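Local coordinates for glycerophosphodiester phosphodiesterase (Parabacteroides distasonis, PDB 3NO3), which belongs to the glycerophosphoryl diester phosphodiesterase family of TIM-barrel proteins and carries a bound magnesium ion, at residues 43-51 and 112-120. Residues are numbered along the deposited sequence; the frame is centred on the assembly and turned at random.
Sequences HLTADNVLV and RNRDAARLS
Leu44, Asn48 and Leu50, on the beta hairpin formed by strands 37-44 and 50-52, pack against one side of helix 110-126 in a mixed contact: apolar where strand meets helix, polar where the turn meets the start of the helix. Leu44 sits at the centre. A chi1 of -165°, which sets CG across from the backbone N, carries Leu44 CD2 over the middle of the Arg112 guanidinium, 3.5 Å from CZ, while CD1 meets Leu119 CD1 at 3.7 Å. The CB of Ala116 lies against the base of the same leucine. Further along the helix, Leu50 CD1 rests on the backbone, 3.6 Å from Leu119 O. Ser120 OG, beside Leu50, donates to Ala116 O one turn back, opposite the backbone N-H that binds the same oxygen from its other face.

The fold is a TIM barrel: strands 37-44 and 99-104 run parallel as neighbours, and helix 110-126 follows the second of them, so the hairpin leans on the outer helix of the next beta-alpha unit. Strand 37-44 also supplies Glu39 and Asp41 to the magnesium site, to which strand 99-104 adds Glu103.

At the turn, the two terminal nitrogens of Arg112 share one acceptor: NH1 and NH2 both donate to Asn48 OD1 at 2.9 Å, at bent N-H...O angles of 133° and 134°. The arginine chain bends at chi2, bringing its end to the type I turn of residues 45-48. One water links Arg112 NH2 to Leu44 O; another accepts from Asn48 ND2 and, weakly, from Arg112 NH1. Thr45 OG1 donates to Asp47 OD1 within the turn and accepts from Val49 N just after it, bracing the loop that presents Asn48, whose CB also touches Leu119 CD1 at 3.8 Å.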
# COMPACT_ATOMS: atom_id res chain seq x y z
N HIS A 43 11.31 -1.73 2.50
CA HIS A 43 12.53 -2.41 2.02
C HIS A 43 13.19 -3.18 3.18
O HIS A 43 13.11 -2.77 4.34
CB HIS A 43 13.58 -1.42 1.61
CG HIS A 43 13.20 -0.48 0.52
ND1 HIS A 43 13.59 -0.66 -0.78
CD2 HIS A 43 12.57 0.72 0.56
CE1 HIS A 43 13.16 0.35 -1.51
NE2 HIS A 43 12.52 1.20 -0.72
N LEU A 44 13.92 -4.21 2.81
CA LEU A 44 14.82 -4.99 3.64
C LEU A 44 16.27 -4.49 3.38
O LEU A 44 16.78 -4.55 2.23
CB LEU A 44 14.69 -6.49 3.33
CG LEU A 44 15.29 -7.46 4.34
CD1 LEU A 44 14.60 -7.38 5.75
CD2 LEU A 44 15.28 -8.94 3.75
N THR A 45 16.92 -4.03 4.45
CA THR A 45 18.33 -3.61 4.40
C THR A 45 19.23 -4.86 4.25
O THR A 45 18.75 -5.99 4.40
CB THR A 45 18.74 -2.81 5.65
OG1 THR A 45 18.76 -3.68 6.80
CG2 THR A 45 17.82 -1.55 5.89
N ALA A 46 20.50 -4.64 3.91
CA ALA A 46 21.50 -5.70 3.76
C ALA A 46 21.56 -6.64 4.97
O ALA A 46 21.69 -7.88 4.82
CB ALA A 46 22.92 -5.08 3.51
N ASP A 47 21.46 -6.03 6.15
CA ASP A 47 21.41 -6.72 7.43
C ASP A 47 20.02 -7.07 7.96
O ASP A 47 19.84 -7.29 9.16
CB ASP A 47 22.29 -5.96 8.49
CG ASP A 47 21.77 -4.60 8.87
OD1 ASP A 47 21.07 -3.92 8.08
OD2 ASP A 47 22.09 -4.17 10.01
N ASN A 48 19.04 -7.17 7.06
CA ASN A 48 17.71 -7.72 7.33
C ASN A 48 16.85 -6.91 8.32
O ASN A 48 16.05 -7.47 9.04
CB ASN A 48 17.75 -9.21 7.72
CG ASN A 48 18.29 -10.11 6.61
OD1 ASN A 48 18.53 -9.68 5.49
ND2 ASN A 48 18.45 -11.38 6.93
N VAL A 49 16.99 -5.59 8.29
CA VAL A 49 16.12 -4.66 9.00
C VAL A 49 15.11 -4.11 8.00
O VAL A 49 15.47 -3.70 6.87
CB VAL A 49 16.89 -3.54 9.69
CG1 VAL A 49 15.92 -2.54 10.42
CG2 VAL A 49 17.94 -4.10 10.68
N LEU A 50 13.85 -4.14 8.37
CA LEU A 50 12.79 -3.60 7.52
C LEU A 50 12.63 -2.11 7.83
O LEU A 50 12.46 -1.74 8.96
CB LEU A 50 11.47 -4.38 7.76
CG LEU A 50 11.50 -5.84 7.25
CD1 LEU A 50 10.41 -6.62 7.91
CD2 LEU A 50 11.35 -5.89 5.71
N VAL A 51 12.65 -1.29 6.79
CA VAL A 51 12.51 0.18 6.91
C VAL A 51 11.48 0.65 5.93
O VAL A 51 11.17 -0.07 4.97
CB VAL A 51 13.86 0.88 6.67
CG1 VAL A 51 14.92 0.44 7.72
CG2 VAL A 51 14.40 0.60 5.21
N ARG A 112 15.49 -13.40 -2.49
CA ARG A 112 15.50 -12.23 -1.59
C ARG A 112 14.13 -11.63 -1.38
O ARG A 112 13.79 -11.23 -0.23
CB ARG A 112 16.51 -11.17 -2.08
CG ARG A 112 16.81 -10.06 -1.12
CD ARG A 112 17.39 -10.56 0.22
NE ARG A 112 17.88 -9.44 1.00
CZ ARG A 112 18.33 -9.57 2.23
NH1 ARG A 112 18.40 -10.78 2.81
NH2 ARG A 112 18.76 -8.51 2.86
N ASN A 113 13.31 -11.60 -2.43
CA ASN A 113 11.91 -11.23 -2.28
C ASN A 113 11.17 -12.13 -1.32
O ASN A 113 10.40 -11.61 -0.49
CB ASN A 113 11.18 -11.15 -3.61
CG ASN A 113 11.54 -9.89 -4.36
OD1 ASN A 113 11.07 -8.83 -3.98
ND2 ASN A 113 12.38 -9.98 -5.39
N ARG A 114 11.43 -13.44 -1.38
CA ARG A 114 10.82 -14.37 -0.41
C ARG A 114 11.24 -14.13 1.01
O ARG A 114 10.40 -14.15 1.94
CB ARG A 114 11.09 -15.82 -0.76
CG ARG A 114 10.33 -16.22 -1.99
CD ARG A 114 10.31 -17.75 -2.21
NE ARG A 114 11.36 -18.15 -3.13
CZ ARG A 114 11.31 -18.12 -4.48
NH1 ARG A 114 10.22 -17.71 -5.16
NH2 ARG A 114 12.38 -18.50 -5.15
N ASP A 115 12.54 -13.89 1.19
CA ASP A 115 13.07 -13.54 2.50
C ASP A 115 12.47 -12.24 3.06
O ASP A 115 12.07 -12.23 4.22
CB ASP A 115 14.57 -13.45 2.51
CG ASP A 115 15.26 -14.81 2.28
OD1 ASP A 115 14.73 -15.88 2.59
OD2 ASP A 115 16.37 -14.76 1.75
N ALA A 116 12.31 -11.21 2.23
CA ALA A 116 11.73 -9.94 2.67
C ALA A 116 10.25 -10.13 3.04
O ALA A 116 9.77 -9.58 4.06
CB ALA A 116 11.92 -8.86 1.59
N ALA A 117 9.54 -10.96 2.27
CA ALA A 117 8.15 -11.26 2.58
C ALA A 117 7.98 -12.08 3.88
O ALA A 117 7.13 -11.76 4.70
CB ALA A 117 7.47 -11.95 1.41
N ARG A 118 8.79 -13.11 4.06
CA ARG A 118 8.79 -13.86 5.31
C ARG A 118 9.05 -12.95 6.52
O ARG A 118 8.31 -13.01 7.51
CB ARG A 118 9.83 -14.99 5.27
CG ARG A 118 9.77 -15.91 6.51
CD ARG A 118 10.87 -16.95 6.63
NE ARG A 118 12.19 -16.32 6.68
CZ ARG A 118 13.04 -16.18 5.65
NH1 ARG A 118 12.77 -16.64 4.41
NH2 ARG A 118 14.19 -15.55 5.87
N LEU A 119 10.09 -12.10 6.44
CA LEU A 119 10.43 -11.24 7.57
C LEU A 119 9.34 -10.20 7.83
O LEU A 119 9.13 -9.78 8.98
CB LEU A 119 11.81 -10.61 7.43
CG LEU A 119 13.02 -11.54 7.52
CD1 LEU A 119 14.31 -10.80 7.06
CD2 LEU A 119 13.26 -12.10 8.88
N SER A 120 8.68 -9.74 6.76
CA SER A 120 7.56 -8.82 6.86
C SER A 120 6.40 -9.45 7.62
O SER A 120 5.90 -8.88 8.59
CB SER A 120 7.06 -8.37 5.48
OG SER A 120 7.98 -7.53 4.82
O HOH W 1 18.23 -6.40 0.93
O HOH W 2 19.45 -13.17 4.91